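Local coordinates for Tll1590 protein (Thermosynechococcus elongatus, PDB 6LDQ) that is named a sucrose-phosphate synthase and carries a glycosyl transferase 4-like domain of the GT-B clan, built on a mostly parallel, Rossmann-like sheet, at residues A[125-137]-A[167-181]. Sequence-based numbering, arbitrary orientation.
Sequences QQFNFQWLHTYHS and ADCVIVTSPQEEAYL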
ATOM      1  N   GLN A 125      -3.610  12.676  -5.603  1.00 18.00           N
ATOM      2  CA  GLN A 125      -3.869  13.881  -6.387  1.00 23.59           C
ATOM      3  C   GLN A 125      -5.285  14.400  -6.195  1.00 28.29           C
ATOM      4  O   GLN A 125      -5.546  15.574  -6.481  1.00 30.08           O
ATOM      5  CB  GLN A 125      -3.637  13.626  -7.874  1.00 24.03           C
ATOM      6  CG  GLN A 125      -2.211  13.323  -8.251  1.00 22.27           C
ATOM      7  CD  GLN A 125      -2.065  13.027  -9.734  1.00 27.07           C
ATOM      8  OE1 GLN A 125      -2.627  13.727 -10.573  1.00 30.81           O
ATOM      9  NE2 GLN A 125      -1.325  11.972 -10.061  1.00 25.96           N
ATOM     10  N   GLN A 126      -6.204  13.550  -5.739  1.00 24.11           N
ATOM     11  CA  GLN A 126      -7.608  13.912  -5.600  1.00 27.80           C
ATOM     12  C   GLN A 126      -8.030  14.108  -4.154  1.00 28.41           C
ATOM     13  O   GLN A 126      -8.911  14.930  -3.881  1.00 31.87           O
ATOM     14  CB  GLN A 126      -8.498  12.832  -6.235  1.00 25.63           C
ATOM     15  CG  GLN A 126      -9.998  13.116  -6.170  1.00 34.78           C
ATOM     16  CD  GLN A 126     -10.829  12.131  -6.994  1.00 31.64           C
ATOM     17  OE1 GLN A 126     -10.295  11.236  -7.654  1.00 30.68           O
ATOM     18  NE2 GLN A 126     -12.146  12.296  -6.951  1.00 34.33           N
ATOM     19  N   PHE A 127      -7.406  13.390  -3.228  1.00 26.15           N
ATOM     20  CA  PHE A 127      -7.823  13.379  -1.837  1.00 28.54           C
ATOM     21  C   PHE A 127      -6.652  13.716  -0.926  1.00 28.91           C
ATOM     22  O   PHE A 127      -5.482  13.676  -1.331  1.00 29.26           O
ATOM     23  CB  PHE A 127      -8.401  12.017  -1.465  1.00 26.92           C
ATOM     24  CG  PHE A 127      -9.534  11.587  -2.345  1.00 27.86           C
ATOM     25  CD1 PHE A 127     -10.745  12.265  -2.310  1.00 29.77           C
ATOM     26  CD2 PHE A 127      -9.397  10.504  -3.196  1.00 22.68           C
ATOM     27  CE1 PHE A 127     -11.798  11.875  -3.113  1.00 30.73           C
ATOM     28  CE2 PHE A 127     -10.440  10.097  -3.991  1.00 27.38           C
ATOM     29  CZ  PHE A 127     -11.653  10.788  -3.952  1.00 27.93           C
ATOM     30  N   ASN A 128      -6.997  14.061   0.315  1.00 29.60           N
ATOM     31  CA  ASN A 128      -6.045  14.365   1.382  1.00 28.95           C
ATOM     32  C   ASN A 128      -6.038  13.201   2.363  1.00 26.62           C
ATOM     33  O   ASN A 128      -6.970  13.046   3.155  1.00 24.47           O
ATOM     34  CB  ASN A 128      -6.407  15.665   2.104  1.00 25.12           C
ATOM     35  CG  ASN A 128      -6.191  16.893   1.240  1.00 33.18           C
ATOM     36  OD1 ASN A 128      -5.326  16.905   0.362  1.00 38.08           O
ATOM     37  ND2 ASN A 128      -6.989  17.931   1.474  1.00 34.19           N
ATOM     38  N   PHE A 129      -4.985  12.395   2.313  1.00 24.74           N
ATOM     39  CA  PHE A 129      -4.790  11.302   3.248  1.00 23.33           C
ATOM     40  C   PHE A 129      -3.301  11.157   3.528  1.00 25.88           C
ATOM     41  O   PHE A 129      -2.457  11.681   2.794  1.00 23.80           O
ATOM     42  CB  PHE A 129      -5.385   9.983   2.717  1.00 24.04           C
ATOM     43  CG  PHE A 129      -4.851   9.556   1.368  1.00 23.23           C
ATOM     44  CD1 PHE A 129      -5.447   9.997   0.201  1.00 20.75           C
ATOM     45  CD2 PHE A 129      -3.767   8.694   1.273  1.00 20.59           C
ATOM     46  CE1 PHE A 129      -4.956   9.605  -1.062  1.00 23.74           C
ATOM     47  CE2 PHE A 129      -3.282   8.287   0.026  1.00 24.45           C
ATOM     48  CZ  PHE A 129      -3.886   8.747  -1.148  1.00 19.18           C
ATOM     49  N   GLN A 130      -2.984  10.456   4.616  1.00 26.43           N
ATOM     50  CA  GLN A 130      -1.601  10.101   4.905  1.00 23.00           C
ATOM     51  C   GLN A 130      -1.234   8.905   4.043  1.00 22.38           C
ATOM     52  O   GLN A 130      -1.858   7.849   4.154  1.00 20.32           O
ATOM     53  CB  GLN A 130      -1.418   9.774   6.386  1.00 24.48           C
ATOM     54  CG  GLN A 130      -1.985  10.821   7.331  1.00 29.63           C
ATOM     55  CD  GLN A 130      -1.469  12.211   7.031  1.00 33.44           C
ATOM     56  OE1 GLN A 130      -0.267  12.411   6.861  1.00 30.75           O
ATOM     57  NE2 GLN A 130      -2.379  13.180   6.950  1.00 37.04           N
ATOM     58  N   TRP A 131      -0.231   9.066   3.181  1.00 23.22           N
ATOM     59  CA  TRP A 131       0.118   8.047   2.198  1.00 20.75           C
ATOM     60  C   TRP A 131       1.495   7.487   2.535  1.00 22.52           C
ATOM     61  O   TRP A 131       2.495   8.213   2.488  1.00 19.68           O
ATOM     62  CB  TRP A 131       0.087   8.628   0.782  1.00 19.35           C
ATOM     63  CG  TRP A 131       0.493   7.671  -0.301  1.00 19.61           C
ATOM     64  CD1 TRP A 131       0.402   6.308  -0.275  1.00 18.54           C
ATOM     65  CD2 TRP A 131       1.042   8.011  -1.582  1.00 19.73           C
ATOM     66  NE1 TRP A 131       0.875   5.779  -1.454  1.00 19.31           N
ATOM     67  CE2 TRP A 131       1.269   6.806  -2.274  1.00 21.34           C
ATOM     68  CE3 TRP A 131       1.367   9.219  -2.209  1.00 23.07           C
ATOM     69  CZ2 TRP A 131       1.807   6.773  -3.566  1.00 15.15           C
ATOM     70  CZ3 TRP A 131       1.923   9.175  -3.496  1.00 18.58           C
ATOM     71  CH2 TRP A 131       2.134   7.964  -4.141  1.00 14.56           C
ATOM     72  N   LEU A 132       1.544   6.208   2.890  1.00 20.12           N
ATOM     73  CA  LEU A 132       2.809   5.520   3.081  1.00 20.59           C
ATOM     74  C   LEU A 132       2.986   4.493   1.980  1.00 18.14           C
ATOM     75  O   LEU A 132       2.024   3.873   1.530  1.00 18.95           O
ATOM     76  CB  LEU A 132       2.889   4.803   4.424  1.00 21.10           C
ATOM     77  CG  LEU A 132       2.895   5.719   5.638  1.00 18.84           C
ATOM     78  CD1 LEU A 132       1.465   5.789   6.131  1.00 18.44           C
ATOM     79  CD2 LEU A 132       3.856   5.219   6.710  1.00 19.93           C
ATOM     80  N   HIS A 133       4.232   4.285   1.577  1.00 19.73           N
ATOM     81  CA  HIS A 133       4.497   3.315   0.534  1.00 15.21           C
ATOM     82  C   HIS A 133       5.684   2.451   0.911  1.00 15.16           C
ATOM     83  O   HIS A 133       6.721   2.965   1.338  1.00 16.47           O
ATOM     84  CB  HIS A 133       4.749   3.981  -0.804  1.00 15.93           C
ATOM     85  CG  HIS A 133       4.766   2.993  -1.910  1.00 17.23           C
ATOM     86  ND1 HIS A 133       3.685   2.774  -2.727  1.00 18.70           N
ATOM     87  CD2 HIS A 133       5.675   2.052  -2.232  1.00 24.19           C
ATOM     88  CE1 HIS A 133       3.971   1.802  -3.576  1.00 19.53           C
ATOM     89  NE2 HIS A 133       5.180   1.356  -3.306  1.00 21.80           N
ATOM     90  N   THR A 134       5.524   1.144   0.757  1.00 14.15           N
ATOM     91  CA  THR A 134       6.612   0.194   0.913  1.00 15.55           C
ATOM     92  C   THR A 134       7.232  -0.135  -0.450  1.00 17.15           C
ATOM     93  O   THR A 134       6.537  -0.599  -1.360  1.00 16.85           O
ATOM     94  CB  THR A 134       6.126  -1.075   1.595  1.00 15.10           C
ATOM     95  OG1 THR A 134       5.724  -0.756   2.950  1.00 15.72           O
ATOM     96  CG2 THR A 134       7.251  -2.098   1.600  1.00 16.04           C
ATOM     97  N   TYR A 135       8.538   0.075  -0.554  1.00 19.58           N
ATOM     98  CA  TYR A 135       9.340  -0.208  -1.742  1.00 17.52           C
ATOM     99  C   TYR A 135       9.754  -1.674  -1.797  1.00 17.58           C
ATOM    100  O   TYR A 135      10.044  -2.283  -0.770  1.00 17.51           O
ATOM    101  CB  TYR A 135      10.630   0.619  -1.729  1.00 20.55           C
ATOM    102  CG  TYR A 135      11.540   0.185  -2.858  1.00 15.71           C
ATOM    103  CD1 TYR A 135      11.137   0.370  -4.147  1.00 18.65           C
ATOM    104  CD2 TYR A 135      12.736  -0.474  -2.649  1.00 20.18           C
ATOM    105  CE1 TYR A 135      11.871  -0.003  -5.231  1.00 17.72           C
ATOM    106  CE2 TYR A 135      13.524  -0.867  -3.763  1.00 17.55           C
ATOM    107  CZ  TYR A 135      13.045  -0.618  -5.049  1.00 20.37           C
ATOM    108  OH  TYR A 135      13.700  -0.974  -6.195  1.00 17.14           O
ATOM    109  N   HIS A 136       9.816  -2.240  -3.009  1.00 13.19           N
ATOM    110  CA  HIS A 136      10.506  -3.515  -3.191  1.00 18.86           C
ATOM    111  C   HIS A 136      11.239  -3.534  -4.523  1.00 17.97           C
ATOM    112  O   HIS A 136      10.731  -3.043  -5.534  1.00 16.25           O
ATOM    113  CB  HIS A 136       9.599  -4.749  -3.168  1.00 18.93           C
ATOM    114  CG  HIS A 136       8.628  -4.777  -2.034  1.00 20.42           C
ATOM    115  ND1 HIS A 136       8.970  -5.214  -0.769  1.00 22.34           N
ATOM    116  CD2 HIS A 136       7.326  -4.410  -1.972  1.00 21.11           C
ATOM    117  CE1 HIS A 136       7.912  -5.126   0.021  1.00 19.96           C
ATOM    118  NE2 HIS A 136       6.902  -4.634  -0.681  1.00 16.05           N
ATOM    119  N   SER A 137      12.409  -4.153  -4.518  1.00 17.39           N
ATOM    120  CA  SER A 137      13.157  -4.376  -5.744  1.00 21.33           C
ATOM    121  C   SER A 137      12.701  -5.658  -6.436  1.00 22.38           C
ATOM    122  O   SER A 137      12.950  -6.757  -5.929  1.00 24.33           O
ATOM    123  CB  SER A 137      14.648  -4.430  -5.446  1.00 19.88           C
ATOM    124  OG  SER A 137      15.157  -3.138  -5.177  1.00 21.69           O
ATOM    125  N   ALA A 167       4.682  10.941  -1.580  1.00 17.52           N
ATOM    126  CA  ALA A 167       4.236  10.165  -0.433  1.00 18.23           C
ATOM    127  C   ALA A 167       4.798  10.759   0.853  1.00 19.97           C
ATOM    128  O   ALA A 167       5.870  11.369   0.870  1.00 17.68           O
ATOM    129  CB  ALA A 167       4.663   8.705  -0.575  1.00 20.23           C
ATOM    130  N   ASP A 168       4.057  10.583   1.945  1.00 15.62           N
ATOM    131  CA  ASP A 168       4.553  11.094   3.216  1.00 20.53           C
ATOM    132  C   ASP A 168       5.745  10.288   3.702  1.00 20.58           C
ATOM    133  O   ASP A 168       6.690  10.853   4.264  1.00 23.67           O
ATOM    134  CB  ASP A 168       3.431  11.111   4.250  1.00 17.62           C
ATOM    135  CG  ASP A 168       2.271  11.942   3.791  1.00 20.33           C
ATOM    136  OD1 ASP A 168       2.407  13.185   3.763  1.00 26.25           O
ATOM    137  OD2 ASP A 168       1.250  11.356   3.388  1.00 26.85           O
ATOM    138  N   CYS A 169       5.737   8.976   3.480  1.00 21.66           N
ATOM    139  CA  CYS A 169       6.885   8.172   3.869  1.00 22.23           C
ATOM    140  C   CYS A 169       6.990   6.909   3.027  1.00 22.27           C
ATOM    141  O   CYS A 169       5.999   6.208   2.821  1.00 19.76           O
ATOM    142  CB  CYS A 169       6.830   7.791   5.349  1.00 21.38           C
ATOM    143  SG  CYS A 169       8.208   6.771   5.828  1.00 29.05           S
ATOM    144  N   VAL A 170       8.213   6.598   2.589  1.00 17.76           N
ATOM    145  CA  VAL A 170       8.479   5.392   1.816  1.00 18.38           C
ATOM    146  C   VAL A 170       9.300   4.418   2.652  1.00 18.22           C
ATOM    147  O   VAL A 170      10.393   4.759   3.114  1.00 22.73           O
ATOM    148  CB  VAL A 170       9.203   5.711   0.501  1.00 21.19           C
ATOM    149  CG1 VAL A 170       9.563   4.413  -0.189  1.00 19.20           C
ATOM    150  CG2 VAL A 170       8.321   6.563  -0.369  1.00 16.14           C
ATOM    151  N   ILE A 171       8.800   3.199   2.798  1.00 19.46           N
ATOM    152  CA  ILE A 171       9.431   2.169   3.613  1.00 17.16           C
ATOM    153  C   ILE A 171      10.328   1.302   2.730  1.00 18.63           C
ATOM    154  O   ILE A 171       9.916   0.839   1.656  1.00 19.76           O
ATOM    155  CB  ILE A 171       8.357   1.331   4.339  1.00 16.64           C
ATOM    156  CG1 ILE A 171       7.716   2.182   5.443  1.00 18.70           C
ATOM    157  CG2 ILE A 171       8.975   0.063   4.936  1.00 16.91           C
ATOM    158  CD1 ILE A 171       6.213   2.266   5.403  1.00 25.05           C
ATOM    159  N   VAL A 172      11.584   1.134   3.150  1.00 20.42           N
ATOM    160  CA  VAL A 172      12.516   0.206   2.519  1.00 16.76           C
ATOM    161  C   VAL A 172      12.718  -0.978   3.449  1.00 17.32           C
ATOM    162  O   VAL A 172      12.638  -0.844   4.677  1.00 22.80           O
ATOM    163  CB  VAL A 172      13.859   0.894   2.204  1.00 17.54           C
ATOM    164  CG1 VAL A 172      13.679   1.901   1.071  1.00 16.38           C
ATOM    165  CG2 VAL A 172      14.392   1.583   3.448  1.00 17.90           C
ATOM    166  N   THR A 173      12.980  -2.144   2.876  1.00 14.80           N
ATOM    167  CA  THR A 173      13.058  -3.354   3.688  1.00 20.79           C
ATOM    168  C   THR A 173      14.481  -3.838   3.917  1.00 21.03           C
ATOM    169  O   THR A 173      14.673  -4.842   4.601  1.00 20.03           O
ATOM    170  CB  THR A 173      12.212  -4.482   3.073  1.00 21.71           C
ATOM    171  OG1 THR A 173      12.832  -4.973   1.883  1.00 27.99           O
ATOM    172  CG2 THR A 173      10.814  -3.986   2.736  1.00 21.80           C
ATOM    173  N   SER A 174      15.483  -3.146   3.382  1.00 23.68           N
ATOM    174  CA  SER A 174      16.872  -3.491   3.654  1.00 23.41           C
ATOM    175  C   SER A 174      17.738  -2.314   3.250  1.00 22.84           C
ATOM    176  O   SER A 174      17.333  -1.516   2.396  1.00 20.58           O
ATOM    177  CB  SER A 174      17.299  -4.751   2.890  1.00 28.38           C
ATOM    178  OG  SER A 174      17.197  -4.555   1.493  1.00 25.28           O
ATOM    179  N   PRO A 175      18.915  -2.161   3.850  1.00 23.61           N
ATOM    180  CA  PRO A 175      19.813  -1.096   3.389  1.00 24.03           C
ATOM    181  C   PRO A 175      20.153  -1.217   1.919  1.00 21.68           C
ATOM    182  O   PRO A 175      20.283  -0.195   1.238  1.00 17.29           O
ATOM    183  CB  PRO A 175      21.041  -1.282   4.284  1.00 30.74           C
ATOM    184  CG  PRO A 175      20.452  -1.839   5.547  1.00 27.03           C
ATOM    185  CD  PRO A 175      19.445  -2.828   5.053  1.00 24.63           C
ATOM    186  N   GLN A 176      20.270  -2.443   1.409  1.00 20.83           N
ATOM    187  CA  GLN A 176      20.685  -2.621   0.022  1.00 23.01           C
ATOM    188  C   GLN A 176      19.659  -2.021  -0.931  1.00 24.03           C
ATOM    189  O   GLN A 176      20.023  -1.361  -1.913  1.00 24.16           O
ATOM    190  CB  GLN A 176      20.923  -4.106  -0.254  1.00 22.08           C
ATOM    191  CG  GLN A 176      21.360  -4.451  -1.665  1.00 32.34           C
ATOM    192  CD  GLN A 176      22.453  -3.532  -2.196  1.00 29.29           C
ATOM    193  OE1 GLN A 176      23.421  -3.209  -1.497  1.00 26.83           O
ATOM    194  NE2 GLN A 176      22.280  -3.082  -3.436  1.00 27.18           N
ATOM    195  N   GLU A 177      18.364  -2.194  -0.636  1.00 21.51           N
ATOM    196  CA  GLU A 177      17.342  -1.582  -1.483  1.00 21.41           C
ATOM    197  C   GLU A 177      17.273  -0.070  -1.281  1.00 18.79           C
ATOM    198  O   GLU A 177      16.993   0.665  -2.235  1.00 16.65           O
ATOM    199  CB  GLU A 177      15.986  -2.259  -1.236  1.00 20.87           C
ATOM    200  CG  GLU A 177      16.082  -3.782  -1.414  1.00 22.60           C
ATOM    201  CD  GLU A 177      14.771  -4.484  -1.783  1.00 27.82           C
ATOM    202  OE1 GLU A 177      13.662  -3.956  -1.522  1.00 24.73           O
ATOM    203  OE2 GLU A 177      14.861  -5.608  -2.327  1.00 32.22           O
ATOM    204  N   GLU A 178      17.542   0.421  -0.063  1.00 19.89           N
ATOM    205  CA  GLU A 178      17.720   1.862   0.122  1.00 18.70           C
ATOM    206  C   GLU A 178      18.891   2.377  -0.704  1.00 19.42           C
ATOM    207  O   GLU A 178      18.838   3.481  -1.264  1.00 15.74           O
ATOM    208  CB  GLU A 178      17.955   2.187   1.604  1.00 21.56           C
ATOM    209  CG  GLU A 178      17.247   3.448   2.075  1.00 25.13           C
ATOM    210  CD  GLU A 178      18.003   4.680   1.680  1.00 24.17           C
ATOM    211  OE1 GLU A 178      19.203   4.545   1.408  1.00 28.94           O
ATOM    212  OE2 GLU A 178      17.415   5.781   1.652  1.00 30.33           O
ATOM    213  N   ALA A 179      19.978   1.615  -0.748  1.00 19.59           N
ATOM    214  CA  ALA A 179      21.129   2.049  -1.527  1.00 17.48           C
ATOM    215  C   ALA A 179      20.773   2.101  -3.004  1.00 19.33           C
ATOM    216  O   ALA A 179      21.128   3.055  -3.704  1.00 18.39           O
ATOM    217  CB  ALA A 179      22.307   1.110  -1.282  1.00 18.70           C
ATOM    218  N   TYR A 180      20.044   1.092  -3.481  1.00 21.05           N
ATOM    219  CA  TYR A 180      19.634   1.073  -4.883  1.00 24.16           C
ATOM    220  C   TYR A 180      18.753   2.268  -5.206  1.00 21.09           C
ATOM    221  O   TYR A 180      18.962   2.951  -6.217  1.00 23.27           O
ATOM    222  CB  TYR A 180      18.897  -0.224  -5.214  1.00 20.41           C
ATOM    223  CG  TYR A 180      18.101  -0.113  -6.493  1.00 17.88           C
ATOM    224  CD1 TYR A 180      18.721  -0.250  -7.730  1.00 20.56           C
ATOM    225  CD2 TYR A 180      16.731   0.162  -6.473  1.00 19.23           C
ATOM    226  CE1 TYR A 180      18.007  -0.127  -8.915  1.00 17.83           C
ATOM    227  CE2 TYR A 180      16.006   0.287  -7.659  1.00 17.65           C
ATOM    228  CZ  TYR A 180      16.649   0.144  -8.874  1.00 19.54           C
ATOM    229  OH  TYR A 180      15.927   0.259 -10.051  1.00 18.83           O
ATOM    230  N   LEU A 181      17.736   2.512  -4.371  1.00 16.62           N
ATOM    231  CA  LEU A 181      16.824   3.628  -4.596  1.00 18.13           C
ATOM    232  C   LEU A 181      17.588   4.938  -4.743  1.00 18.12           C
ATOM    233  O   LEU A 181      17.351   5.712  -5.677  1.00 21.06           O
ATOM    234  CB  LEU A 181      15.817   3.724  -3.445  1.00 19.98           C
ATOM    235  CG  LEU A 181      14.359   3.265  -3.617  1.00 22.07           C
ATOM    236  CD1 LEU A 181      13.599   3.514  -2.320  1.00 17.67           C
ATOM    237  CD2 LEU A 181      13.652   3.955  -4.791  1.00 23.47           C
TER
HETATM  238  O   HOH W   1      12.745  -2.526   0.315  1.00 18.52           O
HETATM  239  O   HOH W   2      11.728  -6.055  -0.194  1.00 20.80           O
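Trp131 opens the parallel pairing of strands 130-134 and 169-172. Its backbone N donates almost straight (175°) to Asp168 OD2 over 2.7 Å, using the anti lone pair of that oxygen, so a carboxylate stands in for a main-chain acceptor at the N-terminal start of the strand pair. Trp131 O in turn accepts from Asp168 N, and weakly from Cys169 N. With CG anti to the backbone N (chi1 177°), the indole takes Ala167 CB over one face of its six-membered ring, offset toward the rim, a CH-pi contact of 3.9 Å to the centroid. Leu132 CD2 meets Ile171 CD1 at 4.0 Å. His133 N donates to Cys169 O, and His133 O accepts from Ile171 N at 2.6 Å. Thr134 shares the sheet face of Leu132, Cys169 and Ile171, and Tyr135 N donates to Ile171 O. Beyond the strand, Tyr135 swings its ring against helix 175-185. Leu181 CG sits over the ring centre, 4.1 Å from the centroid, Glu177 CB lies at the ring's edge, and the hydroxyl shares a hydrogen bond with Ser137 OG. One water joins Tyr135 O, Thr173 N, Thr173 OG1 and Glu177 OE1; a second links His136 ND1 to Thr173 OG1 and Glu177 OE1, while His136 NE2 is hydrogen-bonded to Asn112 OD1. Ser137 N donates a hydrogen bond to Glu177 OE1 over 3.3 Å, from above the carboxylate plane. The two neighbouring strands, joined through helix 153-166, form a right-handed beta-alpha-beta crossover of the Rossmann-like domain, between strands 108-112 and 191-193, with helix 200-216 packed on Leu132 and Ile171 and helix 113-126 on Trp131.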